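Minor fimbrium subunit Mfa5 (Porphyromonas gingivalis ATCC 33277, PDB 6TO1) serves as an accessory tip subunit of the minor fimbriae, pili that mediate biofilm formation and adhesion to host cells and to other oral bacteria. Local coordinates at residues 276-281 with 288-293; 326-331 with 336-341; 253-258 with 262-267; 249-254 with 304-309. All coordinates share one frame; numbering follows the deposited sequence.

Interaction 1: 276-281 with 288-293; sequences NYVSNN and PNYPTH. With CA (calcium ion), chain F.
Pro288 lies against Val278, Ser279 and Asn280, where the chain turns back shortly after helix 274-277. Its ring slides past the Val278 side chain in the opposite direction, with Pro288 CG 3.9 Å from Val278 CG1. Pro288 CG also comes within 3.3 Å of Ser279 O, a buried carbonyl that finds no hydrogen-bond partner. Asn280 crosses the proline at about a right angle, its amide oxygen turned to the calcium ion (Asn280 OD1 to the metal, 2.8 Å). Asn281 O is the tighter ligand at 2.2 Å, and Thr284, Leu286 and Asp319 complete the site.

Tyr290 follows. Val278 CB rests obliquely against its ring, 3.8 Å from Tyr290 CE1, while the phenol oxygen takes up a water in the ring plane (Tyr290 OH to water, 2.7 Å). That water donates to Val278 O at 2.8 Å. Tyrosine suits the place because its ring lies on the valine while its hydroxyl reaches the water that serves the valine carbonyl. Pro291 and Val278 then reach toward each other: with CG2 anti to the carbonyl carbon, the valine methyl lies 3.6 Å from Pro291 CD.

No direct hydrogen bond joins the two segments. The branched valine, shared among two prolines and a tyrosine, supplies apolar cohesion; one water is the polar link, and the calcium pins 280-281 to Thr284, Leu286 and Asp319, fixing the loop that leads into Pro288.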
# COMPACT_ATOMS: atom_id res chain seq x y z
N ASN A 276 36.54 -34.16 -27.36
CA ASN A 276 35.47 -33.90 -26.42
C ASN A 276 34.62 -32.70 -26.85
O ASN A 276 33.45 -32.59 -26.47
CB ASN A 276 36.03 -33.63 -25.03
CG ASN A 276 36.52 -34.88 -24.32
OD1 ASN A 276 36.39 -35.99 -24.83
ND2 ASN A 276 37.07 -34.71 -23.13
N TYR A 277 35.21 -31.77 -27.60
CA TYR A 277 34.59 -30.48 -27.91
C TYR A 277 34.01 -30.40 -29.31
O TYR A 277 32.96 -29.80 -29.49
CB TYR A 277 35.62 -29.37 -27.78
CG TYR A 277 35.81 -28.93 -26.36
CD1 TYR A 277 35.08 -27.87 -25.86
CD2 TYR A 277 36.69 -29.57 -25.53
CE1 TYR A 277 35.24 -27.45 -24.58
CE2 TYR A 277 36.86 -29.14 -24.21
CZ TYR A 277 36.11 -28.10 -23.74
OH TYR A 277 36.24 -27.65 -22.44
N VAL A 278 34.69 -30.95 -30.31
CA VAL A 278 34.42 -30.59 -31.70
C VAL A 278 33.58 -31.66 -32.37
O VAL A 278 33.98 -32.83 -32.43
CB VAL A 278 35.72 -30.36 -32.48
CG1 VAL A 278 35.41 -29.94 -33.88
CG2 VAL A 278 36.58 -29.31 -31.79
N SER A 279 32.43 -31.24 -32.90
CA SER A 279 31.54 -32.06 -33.71
C SER A 279 32.28 -33.05 -34.59
O SER A 279 32.95 -32.66 -35.55
CB SER A 279 30.69 -31.16 -34.61
OG SER A 279 31.52 -30.40 -35.47
N ASN A 280 32.12 -34.34 -34.28
CA ASN A 280 32.62 -35.39 -35.15
C ASN A 280 31.85 -36.68 -34.91
O ASN A 280 31.64 -37.06 -33.75
CB ASN A 280 34.09 -35.65 -34.91
CG ASN A 280 34.60 -36.81 -35.76
OD1 ASN A 280 34.37 -36.86 -36.97
ND2 ASN A 280 35.26 -37.78 -35.11
N ASN A 281 31.44 -37.36 -35.99
CA ASN A 281 30.85 -38.69 -35.88
C ASN A 281 31.99 -39.70 -35.96
O ASN A 281 32.56 -39.87 -37.04
CB ASN A 281 29.85 -38.94 -36.99
CG ASN A 281 29.06 -40.23 -36.78
OD1 ASN A 281 29.54 -41.18 -36.15
ND2 ASN A 281 27.85 -40.27 -37.30
N PRO A 288 36.36 -33.26 -38.96
CA PRO A 288 36.51 -31.80 -39.02
C PRO A 288 37.98 -31.42 -38.98
O PRO A 288 38.83 -32.21 -38.58
CB PRO A 288 35.78 -31.32 -37.76
CG PRO A 288 35.98 -32.44 -36.79
CD PRO A 288 35.97 -33.73 -37.61
N ASN A 289 38.27 -30.21 -39.42
CA ASN A 289 39.50 -29.55 -39.00
C ASN A 289 39.35 -29.11 -37.55
O ASN A 289 38.27 -28.67 -37.13
CB ASN A 289 39.79 -28.35 -39.89
CG ASN A 289 40.33 -28.77 -41.23
OD1 ASN A 289 41.47 -29.19 -41.34
ND2 ASN A 289 39.52 -28.66 -42.26
N TYR A 290 40.43 -29.23 -36.77
CA TYR A 290 40.35 -28.93 -35.35
C TYR A 290 40.95 -27.56 -35.01
O TYR A 290 41.80 -27.04 -35.74
CB TYR A 290 41.05 -30.04 -34.56
CG TYR A 290 40.25 -31.31 -34.53
CD1 TYR A 290 39.30 -31.54 -33.55
CD2 TYR A 290 40.42 -32.29 -35.51
CE1 TYR A 290 38.53 -32.69 -33.54
CE2 TYR A 290 39.67 -33.44 -35.49
CZ TYR A 290 38.73 -33.64 -34.52
OH TYR A 290 37.97 -34.78 -34.50
N PRO A 291 40.49 -26.95 -33.93
CA PRO A 291 40.85 -25.55 -33.66
C PRO A 291 42.24 -25.36 -33.07
O PRO A 291 42.82 -26.25 -32.46
CB PRO A 291 39.78 -25.09 -32.66
CG PRO A 291 39.28 -26.34 -32.04
CD PRO A 291 39.39 -27.41 -33.07
N THR A 292 42.75 -24.16 -33.31
CA THR A 292 43.99 -23.66 -32.75
C THR A 292 43.71 -22.33 -32.07
O THR A 292 42.58 -21.83 -32.07
CB THR A 292 45.06 -23.48 -33.84
OG1 THR A 292 44.67 -22.38 -34.68
CG2 THR A 292 45.21 -24.74 -34.65
N HIS A 293 44.77 -21.72 -31.50
CA HIS A 293 44.56 -20.44 -30.84
C HIS A 293 44.07 -19.36 -31.79
O HIS A 293 43.52 -18.34 -31.32
CB HIS A 293 45.86 -19.98 -30.15
CG HIS A 293 46.15 -20.70 -28.88
ND1 HIS A 293 45.33 -20.61 -27.77
CD2 HIS A 293 47.16 -21.53 -28.54
CE1 HIS A 293 45.82 -21.37 -26.81
NE2 HIS A 293 46.94 -21.93 -27.24
CA CA F . 33.53 -38.85 -38.73
O HOH W 1 36.07 -34.64 -32.58

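Interaction 2: 326-331 with 336-341; sequences VYEPRF and YYYFPC
Tyr338 CG stands anti to its own carbonyl carbon (chi1 -61°), sending the ring past Val326 toward Glu328, while the bend of Glu328 at chi2 (46°) brings the carboxylate to the phenol. Tyr338 OH donates to the anti lone pair of Glu328 OE1 at 2.6 Å. Arg330 grips the same carboxylate side-on, with NH2 2.9 Å from Glu328 OE1 and NE 3.0 Å from Glu328 OE2; its backbone N also donates to Glu328 OE2. Each oxygen therefore has two donors, which fixes the rotation of the carboxylate.

This network flanks an antiparallel beta hairpin. Val326 and Tyr338 form a hydrogen-bonded pair, Val326 N reaching Tyr338 O at 2.9 Å, and Glu328 N continues the ladder to Tyr336 O. At the loop end, the edge of Phe331 points to the face of Tyr336, with planes 66° apart. Tyr327 and Tyr337 pack obliquely on the other face from Val326 and Tyr338, and both hydroxyls bond to Asn289.

Glu328 is buried, and its charge is probably balanced by Arg330, with Tyr338 tying the turn to the opposite strand.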
# COMPACT_ATOMS: atom_id res chain seq x y z
N VAL A 326 30.78 -26.58 -33.19
CA VAL A 326 30.31 -27.22 -34.42
C VAL A 326 31.07 -26.61 -35.59
O VAL A 326 30.91 -25.43 -35.94
CB VAL A 326 28.80 -27.08 -34.61
CG1 VAL A 326 28.35 -27.93 -35.85
CG2 VAL A 326 28.05 -27.55 -33.39
N TYR A 327 31.91 -27.43 -36.21
CA TYR A 327 32.72 -27.00 -37.34
C TYR A 327 31.85 -26.51 -38.50
O TYR A 327 30.84 -27.13 -38.82
CB TYR A 327 33.59 -28.19 -37.76
CG TYR A 327 34.50 -27.97 -38.92
CD1 TYR A 327 35.33 -26.87 -38.98
CD2 TYR A 327 34.55 -28.89 -39.97
CE1 TYR A 327 36.18 -26.67 -40.07
CE2 TYR A 327 35.38 -28.71 -41.05
CZ TYR A 327 36.20 -27.60 -41.09
OH TYR A 327 37.03 -27.45 -42.17
N GLU A 328 32.26 -25.39 -39.09
CA GLU A 328 31.61 -24.78 -40.26
C GLU A 328 32.57 -24.97 -41.44
O GLU A 328 33.51 -24.19 -41.63
CB GLU A 328 31.32 -23.30 -40.02
CG GLU A 328 30.77 -22.54 -41.22
CD GLU A 328 29.65 -23.28 -41.94
OE1 GLU A 328 28.46 -23.09 -41.60
OE2 GLU A 328 29.98 -24.07 -42.86
N PRO A 329 32.40 -26.03 -42.24
CA PRO A 329 33.39 -26.33 -43.29
C PRO A 329 33.38 -25.37 -44.46
O PRO A 329 34.29 -25.42 -45.30
CB PRO A 329 33.01 -27.75 -43.72
CG PRO A 329 31.52 -27.83 -43.48
CD PRO A 329 31.34 -27.06 -42.16
N ARG A 330 32.40 -24.49 -44.55
CA ARG A 330 32.37 -23.55 -45.66
C ARG A 330 33.36 -22.41 -45.50
O ARG A 330 33.53 -21.63 -46.44
CB ARG A 330 30.97 -22.98 -45.86
CG ARG A 330 29.99 -24.03 -46.31
CD ARG A 330 28.61 -23.49 -46.38
NE ARG A 330 28.04 -23.41 -45.03
CZ ARG A 330 26.79 -23.03 -44.79
NH1 ARG A 330 25.99 -22.69 -45.79
NH2 ARG A 330 26.36 -23.00 -43.55
N PHE A 331 34.01 -22.30 -44.35
CA PHE A 331 34.96 -21.23 -44.12
C PHE A 331 36.35 -21.82 -43.97
O PHE A 331 36.51 -22.95 -43.52
CB PHE A 331 34.62 -20.39 -42.88
CG PHE A 331 33.33 -19.65 -43.02
CD1 PHE A 331 32.99 -19.01 -44.20
CD2 PHE A 331 32.44 -19.59 -41.96
CE1 PHE A 331 31.78 -18.33 -44.33
CE2 PHE A 331 31.22 -18.91 -42.09
CZ PHE A 331 30.90 -18.29 -43.26
N TYR A 336 36.50 -22.07 -38.34
CA TYR A 336 35.36 -21.38 -37.76
C TYR A 336 34.40 -22.40 -37.18
O TYR A 336 34.13 -23.43 -37.82
CB TYR A 336 34.63 -20.53 -38.82
CG TYR A 336 35.50 -19.45 -39.36
CD1 TYR A 336 35.29 -18.14 -38.97
CD2 TYR A 336 36.57 -19.73 -40.20
CE1 TYR A 336 36.11 -17.12 -39.43
CE2 TYR A 336 37.40 -18.72 -40.65
CZ TYR A 336 37.17 -17.43 -40.27
OH TYR A 336 37.98 -16.43 -40.73
N TYR A 337 33.86 -22.11 -35.99
CA TYR A 337 33.06 -23.08 -35.26
C TYR A 337 31.88 -22.37 -34.62
O TYR A 337 32.07 -21.34 -33.96
CB TYR A 337 33.86 -23.77 -34.14
CG TYR A 337 35.09 -24.45 -34.66
CD1 TYR A 337 35.07 -25.79 -34.99
CD2 TYR A 337 36.24 -23.73 -34.88
CE1 TYR A 337 36.18 -26.41 -35.52
CE2 TYR A 337 37.36 -24.33 -35.40
CZ TYR A 337 37.31 -25.67 -35.72
OH TYR A 337 38.45 -26.26 -36.25
N TYR A 338 30.67 -22.91 -34.82
CA TYR A 338 29.54 -22.46 -34.02
C TYR A 338 29.79 -22.86 -32.56
O TYR A 338 30.37 -23.91 -32.27
CB TYR A 338 28.23 -23.05 -34.55
CG TYR A 338 27.94 -22.63 -35.99
CD1 TYR A 338 27.34 -21.41 -36.28
CD2 TYR A 338 28.29 -23.46 -37.05
CE1 TYR A 338 27.11 -21.02 -37.59
CE2 TYR A 338 28.02 -23.10 -38.36
CZ TYR A 338 27.47 -21.87 -38.63
OH TYR A 338 27.22 -21.50 -39.93
N PHE A 339 29.36 -21.99 -31.65
CA PHE A 339 29.67 -22.08 -30.22
C PHE A 339 28.34 -21.97 -29.48
O PHE A 339 27.91 -20.86 -29.12
CB PHE A 339 30.66 -20.98 -29.86
CG PHE A 339 31.09 -20.95 -28.41
CD1 PHE A 339 31.00 -22.08 -27.61
CD2 PHE A 339 31.60 -19.79 -27.89
CE1 PHE A 339 31.40 -22.03 -26.29
CE2 PHE A 339 32.01 -19.72 -26.58
CZ PHE A 339 31.90 -20.84 -25.77
N PRO A 340 27.65 -23.09 -29.26
CA PRO A 340 26.30 -22.99 -28.66
C PRO A 340 26.23 -22.28 -27.33
O PRO A 340 25.20 -21.64 -27.06
CB PRO A 340 25.88 -24.47 -28.55
CG PRO A 340 26.43 -25.06 -29.81
CD PRO A 340 27.82 -24.40 -29.94
N CYS A 341 27.27 -22.33 -26.48
CA CYS A 341 27.20 -21.58 -25.25
C CYS A 341 27.04 -20.08 -25.53
O CYS A 341 26.28 -19.39 -24.85
CB CYS A 341 28.45 -21.80 -24.39
SG CYS A 341 28.62 -23.36 -23.54
O HOH W 2 36.01 -23.53 -40.79

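Interaction 3: 253-258 with 262-267; sequences IGETGN and PIDLVI
Asp264, in the first turn of helix 262-272, reaches out to an ST turn built on Thr256 in the loop that follows strand 252-253. Asp264 OD1 accepts twice: from Thr256 OG1 at 2.7 Å, above the carboxylate plane, and from Thr256 N at 2.9 Å, on the syn side and from the opposite face. Its other oxygen, Asp264 OD2, offers its syn lone pair to Gly257 N, also at 2.9 Å. Three donors from two successive residues thus hold the carboxylate in place, and the N-terminal end of the helix probably helps to stabilise the negative charge.

Thr256 is well chosen, because its hydroxyl donates to the aspartate while accepting from Asn258 N at 3.0 Å, the bond that defines the turn. A chi1 of 68° places OG1 between the backbone N and the carbonyl carbon, close to both partners. Gly257 has a positive phi (90°), at which a CB would press on the preceding carbonyl oxygen.

Farther out, Glu255 crosses Asp264 obliquely, and its CG packs on Ile267 CD1 at 3.7 Å. Glu255 OE2 bonds to His293 and receives a water that also donates to Asp264 O; these two partners hold the Glu255 carboxylate and probably ease its nearness to Asp264.

Apolar packing closes the inner side, where Ile263 also touches Val297 of strand 296-298. Ile263 CG2 lies 3.5 Å from Gly254 O, and at its other branch the delta methyl meets the strand's branched side chain at about a right angle, with Ile263 CD1 3.7 Å from Ile253 CG2.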
# COMPACT_ATOMS: atom_id res chain seq x y z
N ILE A 253 34.22 -14.89 -33.79
CA ILE A 253 35.19 -14.05 -33.09
C ILE A 253 36.28 -14.94 -32.51
O ILE A 253 36.05 -16.09 -32.17
CB ILE A 253 34.48 -13.22 -32.00
CG1 ILE A 253 35.41 -12.19 -31.35
CG2 ILE A 253 33.89 -14.12 -30.90
CD1 ILE A 253 34.66 -11.27 -30.40
N GLY A 254 37.48 -14.36 -32.39
CA GLY A 254 38.61 -15.05 -31.81
C GLY A 254 38.81 -14.75 -30.33
O GLY A 254 38.07 -14.00 -29.71
N GLU A 255 39.88 -15.35 -29.80
CA GLU A 255 40.27 -15.20 -28.40
C GLU A 255 40.25 -13.74 -27.97
O GLU A 255 40.73 -12.85 -28.69
CB GLU A 255 41.67 -15.80 -28.18
CG GLU A 255 41.74 -17.33 -28.21
CD GLU A 255 43.14 -17.91 -28.05
OE1 GLU A 255 44.15 -17.18 -28.26
OE2 GLU A 255 43.25 -19.10 -27.72
N THR A 256 39.67 -13.49 -26.80
CA THR A 256 39.59 -12.15 -26.25
C THR A 256 40.85 -11.75 -25.52
O THR A 256 41.06 -10.56 -25.27
CB THR A 256 38.43 -12.01 -25.26
OG1 THR A 256 38.69 -12.79 -24.07
CG2 THR A 256 37.09 -12.43 -25.90
N GLY A 257 41.66 -12.72 -25.11
CA GLY A 257 42.77 -12.47 -24.22
C GLY A 257 42.44 -12.60 -22.76
O GLY A 257 43.35 -12.59 -21.92
N ASN A 258 41.16 -12.71 -22.42
CA ASN A 258 40.72 -13.01 -21.06
C ASN A 258 40.54 -14.52 -20.97
O ASN A 258 39.61 -15.07 -21.58
CB ASN A 258 39.44 -12.26 -20.74
CG ASN A 258 38.80 -12.70 -19.45
OD1 ASN A 258 39.40 -13.45 -18.66
ND2 ASN A 258 37.58 -12.27 -19.24
N PRO A 262 34.23 -17.39 -21.89
CA PRO A 262 33.82 -18.63 -22.59
C PRO A 262 34.49 -18.83 -23.95
O PRO A 262 34.80 -19.96 -24.32
CB PRO A 262 32.30 -18.44 -22.71
CG PRO A 262 31.91 -17.66 -21.46
CD PRO A 262 33.09 -16.66 -21.29
N ILE A 263 34.72 -17.75 -24.69
CA ILE A 263 35.41 -17.87 -25.98
C ILE A 263 36.79 -18.51 -25.79
O ILE A 263 37.13 -19.52 -26.41
CB ILE A 263 35.53 -16.48 -26.65
CG1 ILE A 263 34.15 -15.95 -27.05
CG2 ILE A 263 36.50 -16.54 -27.84
CD1 ILE A 263 34.04 -14.43 -27.18
N ASP A 264 37.61 -17.89 -24.93
CA ASP A 264 38.96 -18.36 -24.70
C ASP A 264 38.94 -19.74 -24.07
O ASP A 264 39.77 -20.59 -24.39
CB ASP A 264 39.71 -17.37 -23.81
CG ASP A 264 39.83 -15.98 -24.44
OD1 ASP A 264 38.79 -15.41 -24.82
OD2 ASP A 264 40.99 -15.46 -24.58
N LEU A 265 37.98 -19.99 -23.17
CA LEU A 265 37.89 -21.29 -22.52
C LEU A 265 37.57 -22.40 -23.50
O LEU A 265 38.13 -23.49 -23.40
CB LEU A 265 36.82 -21.25 -21.43
CG LEU A 265 37.21 -20.50 -20.16
CD1 LEU A 265 35.96 -20.29 -19.29
CD2 LEU A 265 38.30 -21.26 -19.42
N VAL A 266 36.63 -22.16 -24.41
CA VAL A 266 36.25 -23.24 -25.30
C VAL A 266 37.36 -23.50 -26.31
O VAL A 266 37.57 -24.64 -26.72
CB VAL A 266 34.90 -22.96 -25.99
CG1 VAL A 266 35.00 -21.98 -27.13
CG2 VAL A 266 34.33 -24.25 -26.50
N ILE A 267 38.08 -22.45 -26.72
CA ILE A 267 39.17 -22.65 -27.67
C ILE A 267 40.29 -23.43 -27.01
O ILE A 267 40.76 -24.44 -27.53
CB ILE A 267 39.65 -21.30 -28.22
CG1 ILE A 267 38.59 -20.72 -29.16
CG2 ILE A 267 40.99 -21.45 -28.97
CD1 ILE A 267 38.85 -19.27 -29.60
O HOH W 3 42.28 -19.86 -25.35

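Interaction 4: 249-254 with 304-309; sequences TADFIG and ESKFDY
The carboxylate of Asp251 is met by Lys306 on the syn side of OD2, the ammonium lying only 16° out of the carboxylate plane. Asp251 OD2 to Lys306 NZ measures 2.8 Å, a hydrogen bond and salt bridge in one. Behind the nitrogen, the last methylene sits against both oxygens, Lys306 CE being 3.4 Å from Asp251 OD1 and equally far from Asp251 OD2. A water donates to Asp251 OD1 at 2.8 Å and accepts a weak bond from Lys306 NZ.

The two side chains come from opposite directions, the CA atoms of Asp251 and Lys306 standing 9.1 Å apart, nearer than any other pair across the two segments. Lysine suits the task by its length: after a bend at chi2 (-89°) the chain runs extended to its tip.

Both segments belong to the long excursion between strands 227-234 and 357-362 of the central sheet of the von Willebrand factor type A fold. Asp251 ends a short 3-10 turn just before strand 252-253, an outermost strand of a small mixed sheet within that excursion, and Lys306 ends another 3-10 turn. Each charged group has a second partner, in each case a backbone atom: Thr248 N donates to Asp251 OD2, and Lys306 NZ donates to Lys245 O. Phe307, next to the lysine, packs on helices 209-220 and 340-353.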
# COMPACT_ATOMS: atom_id res chain seq x y z
N THR A 249 32.04 -14.90 -42.15
CA THR A 249 33.11 -14.99 -41.17
C THR A 249 32.97 -13.93 -40.08
O THR A 249 33.55 -14.09 -38.99
CB THR A 249 34.49 -14.86 -41.84
OG1 THR A 249 34.55 -13.65 -42.62
CG2 THR A 249 34.77 -16.07 -42.72
N ALA A 250 32.23 -12.86 -40.34
CA ALA A 250 32.08 -11.80 -39.36
C ALA A 250 31.12 -12.17 -38.24
O ALA A 250 30.98 -11.42 -37.29
CB ALA A 250 31.61 -10.51 -40.03
N ASP A 251 30.48 -13.32 -38.34
CA ASP A 251 29.59 -13.81 -37.30
C ASP A 251 30.34 -14.62 -36.25
O ASP A 251 29.71 -15.22 -35.37
CB ASP A 251 28.50 -14.65 -37.96
CG ASP A 251 27.63 -13.83 -38.89
OD1 ASP A 251 27.48 -12.60 -38.63
OD2 ASP A 251 27.07 -14.40 -39.85
N PHE A 252 31.68 -14.63 -36.32
CA PHE A 252 32.53 -15.40 -35.43
C PHE A 252 33.57 -14.45 -34.87
O PHE A 252 33.77 -13.35 -35.39
CB PHE A 252 33.21 -16.58 -36.15
CG PHE A 252 32.24 -17.51 -36.78
CD1 PHE A 252 31.97 -18.73 -36.22
CD2 PHE A 252 31.56 -17.16 -37.95
CE1 PHE A 252 31.04 -19.60 -36.79
CE2 PHE A 252 30.61 -17.98 -38.51
CZ PHE A 252 30.36 -19.22 -37.95
N ILE A 253 34.22 -14.89 -33.79
CA ILE A 253 35.19 -14.05 -33.09
C ILE A 253 36.28 -14.94 -32.51
O ILE A 253 36.05 -16.09 -32.17
CB ILE A 253 34.48 -13.22 -32.00
CG1 ILE A 253 35.41 -12.19 -31.35
CG2 ILE A 253 33.89 -14.12 -30.90
CD1 ILE A 253 34.66 -11.27 -30.40
N GLY A 254 37.48 -14.36 -32.39
CA GLY A 254 38.61 -15.05 -31.81
C GLY A 254 38.81 -14.75 -30.33
O GLY A 254 38.07 -14.00 -29.71
N GLU A 304 19.05 -10.42 -33.43
CA GLU A 304 18.02 -11.46 -33.47
C GLU A 304 17.65 -11.85 -34.90
O GLU A 304 17.29 -13.01 -35.15
CB GLU A 304 16.81 -10.95 -32.67
CG GLU A 304 15.71 -11.98 -32.49
CD GLU A 304 14.59 -11.44 -31.64
OE1 GLU A 304 14.62 -10.24 -31.31
OE2 GLU A 304 13.69 -12.22 -31.28
N SER A 305 17.74 -10.92 -35.86
CA SER A 305 17.41 -11.23 -37.24
C SER A 305 18.39 -12.22 -37.87
O SER A 305 18.10 -12.77 -38.95
CB SER A 305 17.37 -9.93 -38.06
OG SER A 305 18.65 -9.32 -38.08
N LYS A 306 19.51 -12.49 -37.23
CA LYS A 306 20.48 -13.44 -37.76
C LYS A 306 20.13 -14.90 -37.49
O LYS A 306 20.75 -15.79 -38.09
CB LYS A 306 21.86 -13.11 -37.20
CG LYS A 306 22.68 -12.19 -38.11
CD LYS A 306 23.46 -13.07 -39.10
CE LYS A 306 24.38 -12.28 -39.93
NZ LYS A 306 24.87 -13.14 -41.03
N PHE A 307 19.18 -15.20 -36.61
CA PHE A 307 18.86 -16.59 -36.32
C PHE A 307 17.63 -17.04 -37.09
O PHE A 307 16.66 -16.29 -37.24
CB PHE A 307 18.65 -16.83 -34.83
CG PHE A 307 19.90 -16.71 -34.02
CD1 PHE A 307 20.87 -17.68 -34.07
CD2 PHE A 307 20.11 -15.60 -33.21
CE1 PHE A 307 22.05 -17.54 -33.31
CE2 PHE A 307 21.24 -15.47 -32.47
CZ PHE A 307 22.22 -16.46 -32.51
N ASP A 308 17.67 -18.28 -37.56
CA ASP A 308 16.51 -18.88 -38.21
C ASP A 308 15.72 -19.63 -37.15
O ASP A 308 16.14 -20.69 -36.67
CB ASP A 308 16.93 -19.81 -39.35
CG ASP A 308 15.75 -20.38 -40.10
OD1 ASP A 308 14.57 -20.12 -39.73
OD2 ASP A 308 16.02 -21.12 -41.06
N TYR A 309 14.57 -19.07 -36.79
CA TYR A 309 13.69 -19.66 -35.79
C TYR A 309 12.49 -20.36 -36.42
O TYR A 309 11.60 -20.81 -35.69
CB TYR A 309 13.18 -18.60 -34.84
CG TYR A 309 14.19 -17.84 -34.01
CD1 TYR A 309 14.90 -18.46 -32.98
CD2 TYR A 309 14.37 -16.48 -34.20
CE1 TYR A 309 15.79 -17.73 -32.18
CE2 TYR A 309 15.25 -15.74 -33.40
CZ TYR A 309 15.94 -16.38 -32.38
OH TYR A 309 16.79 -15.65 -31.61
O HOH W 4 27.56 -11.32 -41.16

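Interactions 1 and 2 are largely buried, whereas interactions 3 and 4 are partly exposed and rely on aspartates. Asn289 joins the first two, and His293 does the same between interactions 1 and 3 through Glu255. Interaction 2 pairs edge strand 326-327 with strand 336-338, and interaction 4 sits just before the other edge strand of that sheet, 252-253; Phe252 touches Tyr338 between them. Interactions 3 and 4 share Ile253 and Gly254. The chemistry follows the place: metal and apolar packing in the loop at 276-293, strand pairing in the hairpin, a carboxylate of the helix start held by loop N-H groups and a hydroxyl, and one long-range salt bridge at 249-254 with 304-309.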